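Uncharacterized protein MJ0754 (Methanocaldococcus jannaschii, PDB 3Q4N) is of unknown function but is a ferritin-like four-helix-bundle protein that binds metal, probably at a dinuclear centre within the bundle. Local coordinates at residues B[6-14]-B[62-70]; B[24-35]-B[112-123]. All blocks are in the same frame, centred on the assembly; numbering follows the deposited sequence.

Interaction 1: B[6-14]-B[62-70]; sequences SSLPKQPIS and KYLLEKYNI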
loop_
_atom_site.group_PDB
_atom_site.type_symbol
_atom_site.label_atom_id
_atom_site.label_comp_id
_atom_site.label_asym_id
_atom_site.label_seq_id
_atom_site.Cartn_x
_atom_site.Cartn_y
_atom_site.Cartn_z
ATOM N N SER B 6 -22.745 19.853 -3.417
ATOM C CA SER B 6 -22.950 20.518 -2.097
ATOM C C SER B 6 -23.736 19.654 -1.064
ATOM O O SER B 6 -24.979 19.547 -1.092
ATOM C CB SER B 6 -23.563 21.917 -2.283
ATOM O OG SER B 6 -24.968 21.867 -2.177
ATOM N N SER B 7 -22.974 19.040 -0.159
ATOM C CA SER B 7 -23.503 18.183 0.896
ATOM C C SER B 7 -23.049 18.723 2.255
ATOM O O SER B 7 -21.841 18.898 2.500
ATOM C CB SER B 7 -23.032 16.737 0.703
ATOM O OG SER B 7 -21.720 16.541 1.210
ATOM N N LEU B 8 -24.041 18.994 3.113
ATOM C CA LEU B 8 -23.891 19.690 4.413
ATOM C C LEU B 8 -24.867 19.017 5.425
ATOM O O LEU B 8 -25.773 18.290 4.986
ATOM C CB LEU B 8 -24.120 21.219 4.235
ATOM C CG LEU B 8 -22.986 22.046 3.559
ATOM C CD1 LEU B 8 -23.087 22.118 2.023
ATOM C CD2 LEU B 8 -22.825 23.469 4.157
ATOM N N PRO B 9 -24.699 19.227 6.766
ATOM C CA PRO B 9 -23.890 20.151 7.581
ATOM C C PRO B 9 -22.498 19.585 7.971
ATOM O O PRO B 9 -21.911 18.798 7.203
ATOM C CB PRO B 9 -24.760 20.321 8.832
ATOM C CG PRO B 9 -25.367 18.929 9.021
ATOM C CD PRO B 9 -25.357 18.238 7.650
ATOM N N LYS B 10 -21.989 19.968 9.150
ATOM C CA LYS B 10 -20.600 19.665 9.536
ATOM C C LYS B 10 -20.509 18.589 10.599
ATOM O O LYS B 10 -21.092 18.726 11.671
ATOM C CB LYS B 10 -19.871 20.927 9.998
ATOM C CG LYS B 10 -18.362 20.786 10.066
ATOM C CD LYS B 10 -17.698 22.112 9.801
ATOM C CE LYS B 10 -18.306 23.182 10.678
ATOM N NZ LYS B 10 -18.190 24.523 10.053
ATOM N N GLN B 11 -19.729 17.549 10.296
ATOM C CA GLN B 11 -19.673 16.314 11.093
ATOM C C GLN B 11 -18.389 16.092 11.927
ATOM O O GLN B 11 -17.474 16.928 11.909
ATOM C CB GLN B 11 -19.953 15.107 10.187
ATOM C CG GLN B 11 -21.418 14.965 9.807
ATOM C CD GLN B 11 -21.652 13.904 8.752
ATOM O OE1 GLN B 11 -21.582 12.692 9.027
ATOM N NE2 GLN B 11 -21.952 14.354 7.530
ATOM N N PRO B 12 -18.349 14.978 12.698
ATOM C CA PRO B 12 -17.182 14.543 13.516
ATOM C C PRO B 12 -15.860 14.124 12.765
ATOM O O PRO B 12 -15.758 12.998 12.232
ATOM C CB PRO B 12 -17.756 13.362 14.336
ATOM C CG PRO B 12 -19.060 12.950 13.622
ATOM C CD PRO B 12 -19.580 14.230 13.056
ATOM N N ILE B 13 -14.858 15.013 12.755
ATOM C CA ILE B 13 -13.542 14.733 12.128
ATOM C C ILE B 13 -12.461 14.337 13.154
ATOM O O ILE B 13 -12.348 14.956 14.210
ATOM C CB ILE B 13 -13.038 15.925 11.238
ATOM C CG1 ILE B 13 -12.125 15.427 10.126
ATOM C CG2 ILE B 13 -12.312 16.996 12.052
ATOM C CD1 ILE B 13 -12.851 15.135 8.843
ATOM N N SER B 14 -11.670 13.317 12.826
ATOM C CA SER B 14 -10.591 12.841 13.690
ATOM C C SER B 14 -9.207 13.089 13.095
ATOM O O SER B 14 -9.072 13.597 11.981
ATOM C CB SER B 14 -10.748 11.350 13.944
ATOM O OG SER B 14 -10.112 10.601 12.924
ATOM N N LYS B 62 -10.057 19.464 -2.019
ATOM C CA LYS B 62 -9.928 20.839 -1.577
ATOM C C LYS B 62 -11.222 21.288 -0.909
ATOM O O LYS B 62 -11.159 21.861 0.177
ATOM C CB LYS B 62 -9.566 21.737 -2.755
ATOM C CG LYS B 62 -9.604 23.194 -2.448
ATOM C CD LYS B 62 -8.310 23.858 -2.812
ATOM C CE LYS B 62 -7.894 24.807 -1.687
ATOM N NZ LYS B 62 -6.606 25.516 -1.959
ATOM N N TYR B 63 -12.375 20.980 -1.529
ATOM C CA TYR B 63 -13.729 21.240 -0.956
ATOM C C TYR B 63 -13.890 20.836 0.521
ATOM O O TYR B 63 -14.591 21.520 1.277
ATOM C CB TYR B 63 -14.847 20.584 -1.812
ATOM C CG TYR B 63 -16.292 20.770 -1.302
ATOM C CD1 TYR B 63 -16.783 20.023 -0.207
ATOM C CD2 TYR B 63 -17.176 21.681 -1.930
ATOM C CE1 TYR B 63 -18.109 20.193 0.275
ATOM C CE2 TYR B 63 -18.513 21.862 -1.472
ATOM C CZ TYR B 63 -18.980 21.111 -0.365
ATOM O OH TYR B 63 -20.297 21.265 0.103
ATOM N N LEU B 64 -13.243 19.738 0.912
ATOM C CA LEU B 64 -13.350 19.177 2.273
ATOM C C LEU B 64 -12.346 19.761 3.245
ATOM O O LEU B 64 -12.584 19.800 4.443
ATOM C CB LEU B 64 -13.207 17.658 2.249
ATOM C CG LEU B 64 -14.385 16.896 1.629
ATOM C CD1 LEU B 64 -13.981 15.479 1.286
ATOM C CD2 LEU B 64 -15.607 16.888 2.549
ATOM N N LEU B 65 -11.220 20.206 2.715
ATOM C CA LEU B 65 -10.228 20.853 3.528
ATOM C C LEU B 65 -10.791 22.199 3.901
ATOM O O LEU B 65 -10.565 22.685 5.003
ATOM C CB LEU B 65 -8.909 21.018 2.773
ATOM C CG LEU B 65 -8.209 19.838 2.077
ATOM C CD1 LEU B 65 -6.698 20.006 2.146
ATOM C CD2 LEU B 65 -8.587 18.502 2.684
ATOM N N GLU B 66 -11.539 22.792 2.978
ATOM C CA GLU B 66 -12.188 24.065 3.215
ATOM C C GLU B 66 -13.309 23.876 4.219
ATOM O O GLU B 66 -13.383 24.581 5.224
ATOM C CB GLU B 66 -12.782 24.605 1.921
ATOM C CG GLU B 66 -11.770 25.068 0.905
ATOM C CD GLU B 66 -12.433 25.573 -0.366
ATOM O OE1 GLU B 66 -13.352 24.876 -0.889
ATOM O OE2 GLU B 66 -12.026 26.660 -0.847
ATOM N N LYS B 67 -14.175 22.907 3.937
ATOM C CA LYS B 67 -15.367 22.671 4.735
ATOM C C LYS B 67 -15.020 22.373 6.185
ATOM O O LYS B 67 -15.790 22.709 7.065
ATOM C CB LYS B 67 -16.165 21.502 4.153
ATOM C CG LYS B 67 -17.663 21.723 4.057
ATOM C CD LYS B 67 -18.351 21.739 5.415
ATOM C CE LYS B 67 -19.798 21.333 5.289
ATOM N NZ LYS B 67 -19.866 19.865 5.019
ATOM N N TYR B 68 -13.875 21.741 6.433
ATOM C CA TYR B 68 -13.532 21.290 7.777
ATOM C C TYR B 68 -12.363 22.057 8.317
ATOM O O TYR B 68 -11.903 21.795 9.428
ATOM C CB TYR B 68 -13.236 19.791 7.800
ATOM C CG TYR B 68 -14.485 18.959 7.750
ATOM C CD1 TYR B 68 -14.951 18.300 8.879
ATOM C CD2 TYR B 68 -15.218 18.846 6.581
ATOM C CE1 TYR B 68 -16.130 17.524 8.841
ATOM C CE2 TYR B 68 -16.391 18.084 6.528
ATOM C CZ TYR B 68 -16.847 17.421 7.658
ATOM O OH TYR B 68 -18.013 16.666 7.597
ATOM N N ASN B 69 -11.889 23.010 7.524
ATOM C CA ASN B 69 -10.799 23.891 7.930
ATOM C C ASN B 69 -9.566 23.112 8.379
ATOM O O ASN B 69 -9.428 22.767 9.548
ATOM C CB ASN B 69 -11.271 24.839 9.044
ATOM C CG ASN B 69 -10.504 26.163 9.070
ATOM O OD1 ASN B 69 -9.343 26.261 8.611
ATOM N ND2 ASN B 69 -11.153 27.194 9.620
ATOM N N ILE B 70 -8.694 22.820 7.424
ATOM C CA ILE B 70 -7.459 22.080 7.655
ATOM C C ILE B 70 -6.401 22.689 6.737
ATOM O O ILE B 70 -6.623 22.791 5.527
ATOM C CB ILE B 70 -7.618 20.561 7.334
ATOM C CG1 ILE B 70 -8.643 19.897 8.257
ATOM C CG2 ILE B 70 -6.285 19.829 7.457
ATOM C CD1 ILE B 70 -9.081 18.498 7.820
#
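Tyr63 and Lys67, one turn apart on a helix, reach the irregular N-terminal loop of residues 6-14 by different torsions. Tyr63 sets CG opposite its backbone N (chi1 179°), which sends the phenol straight out to Ser6, Ser7 and Leu8; Lys67 instead kinks at chi2 (-70°) and again at chi4, which brings its amine to two carbonyl oxygens. NZ donates to Pro9 O at 3.2 Å, standing well out of the carbonyl plane and not on a lone pair, and more weakly to Ser7 O at 3.3 Å. These two acceptors flank Leu8 and the cis peptide before Pro9, and one ammonium group thus ties both sides of the bend. Leu8 crosses the end of the lysine chain at a slant, its CG 3.7 Å from Lys67 CE, while its CD1 touches the Tyr63 hydroxyl. Ser7 N gives that hydroxyl a weak bond, 3.5 Å to Tyr63 OH.

Tyr68 meets the later residues. Lys10 CG sits over one face of its ring, offset toward the rim, and Ile13 CD1 packs 3.8 Å from Tyr68 CD1. The backbone of Gln11 passes the hydroxyl end, where Gln11 N makes a weak bond to Tyr68 OH (3.3 Å); the stronger partner of that hydroxyl is Asp131.

This surface contact fastens the leader of helix 15-42 across the C-terminal end of helix 45-68. Helix 130-155 adjoins both segments: Asp131 touches Ser7 and Gln11, Ile132 meets Ile13, and Val135 packs on Leu64.

Interaction 2: B[24-35]-B[112-123]; sequences MREEEKLARDVY and IEDLDIADLEKW
Ile112 is the main bump of this interface, fitting a hollow formed by Ala31, Val34 and Tyr35. Its CG2 rests on the small Ala31, 3.6 Å from Ala31 CB, while CD1 meets Val34 CG1 tip to tip and reaches Tyr35 CE1. The tyrosine hydroxyl passes beside Ile112 CB and donates to Glu113 OE2 at 3.1 Å, from above the carboxylate plane; Ser143 holds the other oxygen. A phenylalanine in place of Tyr35 would probably keep the wall against Ile112 but leave Glu113 OE2 without this donor.

At the other end Met24, curled at chi2 (-47°) and chi3, lays SD 3.6 Å from Trp123 CD1 in an oblique Met-aromatic contact and presses CE on Leu120 CD2 at 3.7 Å.

Between these two ends, acidic side chains from both helices face one another. Glu28, also bonded to His57 of helix 45-68, faces Asp116, and Glu27 crosses Asp119 nearly at a right angle, their carboxylate planes 78° apart. Segments 24-35 and 112-123 run antiparallel (168°), their axes 10.6 Å apart at closest approach. Such pairing, with largely buried carboxylates between the helices, is as in ferritin-like four-helix bundles and consistent with a dinuclear metal centre.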
loop_
_atom_site.group_PDB
_atom_site.type_symbol
_atom_site.label_atom_id
_atom_site.label_comp_id
_atom_site.label_asym_id
_atom_site.label_seq_id
_atom_site.Cartn_x
_atom_site.Cartn_y
_atom_site.Cartn_z
ATOM N N MET B 24 -4.441 12.396 0.588
ATOM C CA MET B 24 -5.210 12.202 -0.612
ATOM C C MET B 24 -5.202 13.432 -1.493
ATOM O O MET B 24 -5.206 13.316 -2.715
ATOM C CB MET B 24 -6.624 11.831 -0.247
ATOM C CG MET B 24 -6.790 10.370 0.152
ATOM S SD MET B 24 -6.018 9.154 -0.940
ATOM C CE MET B 24 -6.671 9.498 -2.550
ATOM N N ARG B 25 -5.187 14.609 -0.874
ATOM C CA ARG B 25 -5.084 15.868 -1.611
ATOM C C ARG B 25 -3.806 15.847 -2.427
ATOM O O ARG B 25 -3.815 16.170 -3.615
ATOM C CB ARG B 25 -5.079 17.064 -0.654
ATOM C CG ARG B 25 -4.701 18.419 -1.281
ATOM C CD ARG B 25 -5.870 19.066 -2.041
ATOM N NE ARG B 25 -5.528 20.371 -2.616
ATOM C CZ ARG B 25 -6.078 20.863 -3.726
ATOM N NH1 ARG B 25 -7.002 20.178 -4.394
ATOM N NH2 ARG B 25 -5.702 22.046 -4.183
ATOM N N GLU B 26 -2.705 15.450 -1.797
ATOM C CA GLU B 26 -1.470 15.337 -2.541
ATOM C C GLU B 26 -1.354 14.083 -3.390
ATOM O O GLU B 26 -0.614 14.076 -4.376
ATOM C CB GLU B 26 -0.257 15.498 -1.647
ATOM C CG GLU B 26 0.572 16.704 -2.041
ATOM C CD GLU B 26 1.367 17.291 -0.892
ATOM O OE1 GLU B 26 1.501 16.615 0.163
ATOM O OE2 GLU B 26 1.858 18.436 -1.071
ATOM N N GLU B 27 -2.089 13.033 -3.038
ATOM C CA GLU B 27 -2.030 11.847 -3.858
ATOM C C GLU B 27 -2.540 12.128 -5.263
ATOM O O GLU B 27 -1.861 11.768 -6.218
ATOM C CB GLU B 27 -2.717 10.655 -3.214
ATOM C CG GLU B 27 -2.143 9.328 -3.707
ATOM C CD GLU B 27 -2.314 8.173 -2.707
ATOM O OE1 GLU B 27 -2.934 7.142 -3.078
ATOM O OE2 GLU B 27 -1.828 8.288 -1.553
ATOM N N GLU B 28 -3.696 12.799 -5.374
ATOM C CA GLU B 28 -4.351 13.117 -6.663
ATOM C C GLU B 28 -3.532 14.097 -7.500
ATOM O O GLU B 28 -3.600 14.124 -8.737
ATOM C CB GLU B 28 -5.749 13.690 -6.436
ATOM C CG GLU B 28 -6.705 12.795 -5.625
ATOM C CD GLU B 28 -7.246 11.545 -6.379
ATOM O OE1 GLU B 28 -7.889 11.685 -7.442
ATOM O OE2 GLU B 28 -7.044 10.402 -5.898
ATOM N N LYS B 29 -2.754 14.914 -6.812
ATOM C CA LYS B 29 -1.887 15.842 -7.491
ATOM C C LYS B 29 -0.721 15.091 -8.147
ATOM O O LYS B 29 -0.333 15.397 -9.288
ATOM C CB LYS B 29 -1.392 16.919 -6.533
ATOM C CG LYS B 29 -0.524 17.946 -7.224
ATOM C CD LYS B 29 -0.217 19.143 -6.361
ATOM C CE LYS B 29 0.794 20.012 -7.062
ATOM N NZ LYS B 29 2.133 19.381 -7.056
ATOM N N LEU B 30 -0.179 14.103 -7.442
ATOM C CA LEU B 30 0.826 13.230 -8.037
ATOM C C LEU B 30 0.323 12.709 -9.388
ATOM O O LEU B 30 0.942 12.945 -10.439
ATOM C CB LEU B 30 1.160 12.065 -7.106
ATOM C CG LEU B 30 2.018 10.948 -7.700
ATOM C CD1 LEU B 30 3.314 11.496 -8.317
ATOM C CD2 LEU B 30 2.309 9.874 -6.654
ATOM N N ALA B 31 -0.802 12.005 -9.343
ATOM C CA ALA B 31 -1.460 11.511 -10.529
ATOM C C ALA B 31 -1.505 12.603 -11.595
ATOM O O ALA B 31 -1.038 12.409 -12.706
ATOM C CB ALA B 31 -2.861 11.053 -10.174
ATOM N N ARG B 32 -2.028 13.770 -11.240
ATOM C CA ARG B 32 -2.170 14.830 -12.207
ATOM C C ARG B 32 -0.813 15.270 -12.793
ATOM O O ARG B 32 -0.638 15.309 -14.021
ATOM C CB ARG B 32 -2.961 15.994 -11.622
ATOM C CG ARG B 32 -3.351 17.036 -12.675
ATOM C CD ARG B 32 -3.474 18.474 -12.108
ATOM N NE ARG B 32 -2.237 18.957 -11.478
ATOM C CZ ARG B 32 -2.153 20.026 -10.687
ATOM N NH1 ARG B 32 -3.238 20.750 -10.423
ATOM N NH2 ARG B 32 -0.982 20.372 -10.150
ATOM N N ASP B 33 0.150 15.569 -11.925
ATOM C CA ASP B 33 1.472 16.051 -12.371
ATOM C C ASP B 33 2.189 15.005 -13.217
ATOM O O ASP B 33 2.899 15.338 -14.182
ATOM C CB ASP B 33 2.355 16.426 -11.184
ATOM C CG ASP B 33 1.746 17.508 -10.311
ATOM O OD1 ASP B 33 2.067 17.520 -9.110
ATOM O OD2 ASP B 33 0.947 18.339 -10.809
ATOM N N VAL B 34 2.002 13.735 -12.867
ATOM C CA VAL B 34 2.543 12.677 -13.714
ATOM C C VAL B 34 1.888 12.684 -15.099
ATOM O O VAL B 34 2.577 12.836 -16.108
ATOM C CB VAL B 34 2.489 11.293 -13.064
ATOM C CG1 VAL B 34 3.041 10.271 -14.020
ATOM C CG2 VAL B 34 3.306 11.301 -11.786
ATOM N N TYR B 35 0.567 12.548 -15.145
ATOM C CA TYR B 35 -0.086 12.469 -16.435
ATOM C C TYR B 35 0.317 13.675 -17.307
ATOM O O TYR B 35 0.778 13.510 -18.432
ATOM C CB TYR B 35 -1.608 12.284 -16.296
ATOM C CG TYR B 35 -2.021 11.054 -15.484
ATOM C CD1 TYR B 35 -1.260 9.899 -15.492
ATOM C CD2 TYR B 35 -3.191 11.047 -14.729
ATOM C CE1 TYR B 35 -1.622 8.781 -14.763
ATOM C CE2 TYR B 35 -3.559 9.924 -13.981
ATOM C CZ TYR B 35 -2.763 8.793 -14.013
ATOM O OH TYR B 35 -3.100 7.669 -13.280
ATOM N N ILE B 112 -0.541 4.152 -10.939
ATOM C CA ILE B 112 -0.942 5.229 -10.051
ATOM C C ILE B 112 -2.379 4.957 -9.579
ATOM O O ILE B 112 -2.748 5.164 -8.408
ATOM C CB ILE B 112 -0.824 6.573 -10.783
ATOM C CG1 ILE B 112 0.645 6.932 -10.947
ATOM C CG2 ILE B 112 -1.545 7.694 -10.036
ATOM C CD1 ILE B 112 0.946 7.728 -12.233
ATOM N N GLU B 113 -3.169 4.463 -10.517
ATOM C CA GLU B 113 -4.547 4.151 -10.281
ATOM C C GLU B 113 -4.707 2.901 -9.397
ATOM O O GLU B 113 -5.655 2.779 -8.615
ATOM C CB GLU B 113 -5.225 4.000 -11.643
ATOM C CG GLU B 113 -5.163 5.282 -12.485
ATOM C CD GLU B 113 -6.007 6.419 -11.901
ATOM O OE1 GLU B 113 -6.577 6.259 -10.803
ATOM O OE2 GLU B 113 -6.102 7.491 -12.523
ATOM N N ASP B 114 -3.761 1.978 -9.532
ATOM C CA ASP B 114 -3.691 0.768 -8.709
ATOM C C ASP B 114 -3.489 1.191 -7.243
ATOM O O ASP B 114 -4.254 0.820 -6.337
ATOM C CB ASP B 114 -2.517 -0.076 -9.216
ATOM C CG ASP B 114 -2.441 -1.448 -8.580
ATOM O OD1 ASP B 114 -3.094 -1.705 -7.529
ATOM O OD2 ASP B 114 -1.695 -2.277 -9.141
ATOM N N LEU B 115 -2.456 2.002 -7.048
ATOM C CA LEU B 115 -2.157 2.593 -5.785
ATOM C C LEU B 115 -3.265 3.546 -5.361
ATOM O O LEU B 115 -3.453 3.807 -4.174
ATOM C CB LEU B 115 -0.847 3.344 -5.898
ATOM C CG LEU B 115 -0.311 3.831 -4.562
ATOM C CD1 LEU B 115 -0.536 2.806 -3.462
ATOM C CD2 LEU B 115 1.170 4.098 -4.704
ATOM N N ASP B 116 -4.003 4.087 -6.315
ATOM C CA ASP B 116 -4.992 5.056 -5.915
ATOM C C ASP B 116 -6.206 4.376 -5.293
ATOM O O ASP B 116 -6.581 4.713 -4.174
ATOM C CB ASP B 116 -5.374 5.968 -7.061
ATOM C CG ASP B 116 -5.426 7.431 -6.643
ATOM O OD1 ASP B 116 -4.766 8.270 -7.310
ATOM O OD2 ASP B 116 -6.121 7.749 -5.651
ATOM N N ILE B 117 -6.791 3.390 -5.974
ATOM C CA ILE B 117 -7.872 2.605 -5.383
ATOM C C ILE B 117 -7.468 1.917 -4.049
ATOM O O ILE B 117 -8.322 1.697 -3.175
ATOM C CB ILE B 117 -8.360 1.547 -6.341
ATOM C CG1 ILE B 117 -8.658 2.162 -7.695
ATOM C CG2 ILE B 117 -9.603 0.873 -5.806
ATOM C CD1 ILE B 117 -8.733 1.131 -8.830
ATOM N N ALA B 118 -6.187 1.574 -3.896
ATOM C CA ALA B 118 -5.721 0.878 -2.698
ATOM C C ALA B 118 -5.807 1.803 -1.491
ATOM O O ALA B 118 -6.350 1.450 -0.429
ATOM C CB ALA B 118 -4.292 0.388 -2.890
ATOM N N ASP B 119 -5.282 3.010 -1.669
ATOM C CA ASP B 119 -5.203 3.947 -0.569
ATOM C C ASP B 119 -6.583 4.516 -0.283
ATOM O O ASP B 119 -6.967 4.693 0.865
ATOM C CB ASP B 119 -4.117 4.976 -0.851
ATOM C CG ASP B 119 -2.728 4.310 -1.003
ATOM O OD1 ASP B 119 -2.636 3.076 -0.818
ATOM O OD2 ASP B 119 -1.718 4.990 -1.312
ATOM N N LEU B 120 -7.363 4.714 -1.331
ATOM C CA LEU B 120 -8.758 5.046 -1.166
ATOM C C LEU B 120 -9.446 4.031 -0.278
ATOM O O LEU B 120 -10.084 4.417 0.678
ATOM C CB LEU B 120 -9.454 5.165 -2.531
ATOM C CG LEU B 120 -9.209 6.486 -3.279
ATOM C CD1 LEU B 120 -9.672 6.427 -4.694
ATOM C CD2 LEU B 120 -9.865 7.684 -2.580
ATOM N N GLU B 121 -9.313 2.740 -0.579
ATOM C CA GLU B 121 -9.960 1.707 0.244
ATOM C C GLU B 121 -9.366 1.792 1.643
ATOM O O GLU B 121 -10.095 1.870 2.625
ATOM C CB GLU B 121 -9.779 0.289 -0.337
ATOM C CG GLU B 121 -10.856 -0.192 -1.340
ATOM C CD GLU B 121 -10.342 -1.289 -2.336
ATOM O OE1 GLU B 121 -9.508 -2.151 -1.956
ATOM O OE2 GLU B 121 -10.786 -1.300 -3.514
ATOM N N LYS B 122 -8.035 1.807 1.714
ATOM C CA LYS B 122 -7.298 1.975 2.969
ATOM C C LYS B 122 -7.898 3.088 3.821
ATOM O O LYS B 122 -8.196 2.874 4.998
ATOM C CB LYS B 122 -5.830 2.256 2.641
ATOM C CG LYS B 122 -4.925 2.725 3.761
ATOM C CD LYS B 122 -3.636 3.232 3.115
ATOM C CE LYS B 122 -2.488 3.398 4.097
ATOM N NZ LYS B 122 -2.390 4.751 4.781
ATOM N N TRP B 123 -8.112 4.256 3.209
ATOM C CA TRP B 123 -8.646 5.434 3.907
ATOM C C TRP B 123 -10.144 5.416 4.247
ATOM O O TRP B 123 -10.546 5.843 5.336
ATOM C CB TRP B 123 -8.308 6.710 3.146
ATOM C CG TRP B 123 -6.859 7.104 3.209
ATOM C CD1 TRP B 123 -6.004 7.277 2.147
ATOM C CD2 TRP B 123 -6.093 7.390 4.386
ATOM N NE1 TRP B 123 -4.757 7.641 2.595
ATOM C CE2 TRP B 123 -4.781 7.715 3.963
ATOM C CE3 TRP B 123 -6.384 7.399 5.757
ATOM C CZ2 TRP B 123 -3.767 8.040 4.861
ATOM C CZ3 TRP B 123 -5.373 7.726 6.649
ATOM C CH2 TRP B 123 -4.083 8.041 6.198
#

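Helix 15-42 joins the two interactions: residues 6-14 of interaction 1 lead into it, and residues 24-35 of interaction 2 lie along it. The centres are about 20 Å apart, yet the contacts meet directly, since Lys62 CB packs 3.4 Å from Arg25 NH1 and Leu65 CD1 lies 4.3 Å from Arg25 CG. Their segments alternate along the chain, and helix 45-68 takes part in both regions: its end carries interaction 1, while its His57 bonds to Glu28 in interaction 2. Interaction 2, its centre about 3 Å from the centre of the chain, holds the acidic cluster consistent with a metal site; interaction 1, about 20 Å from that centre, lies at the surface at the end of helix 45-68.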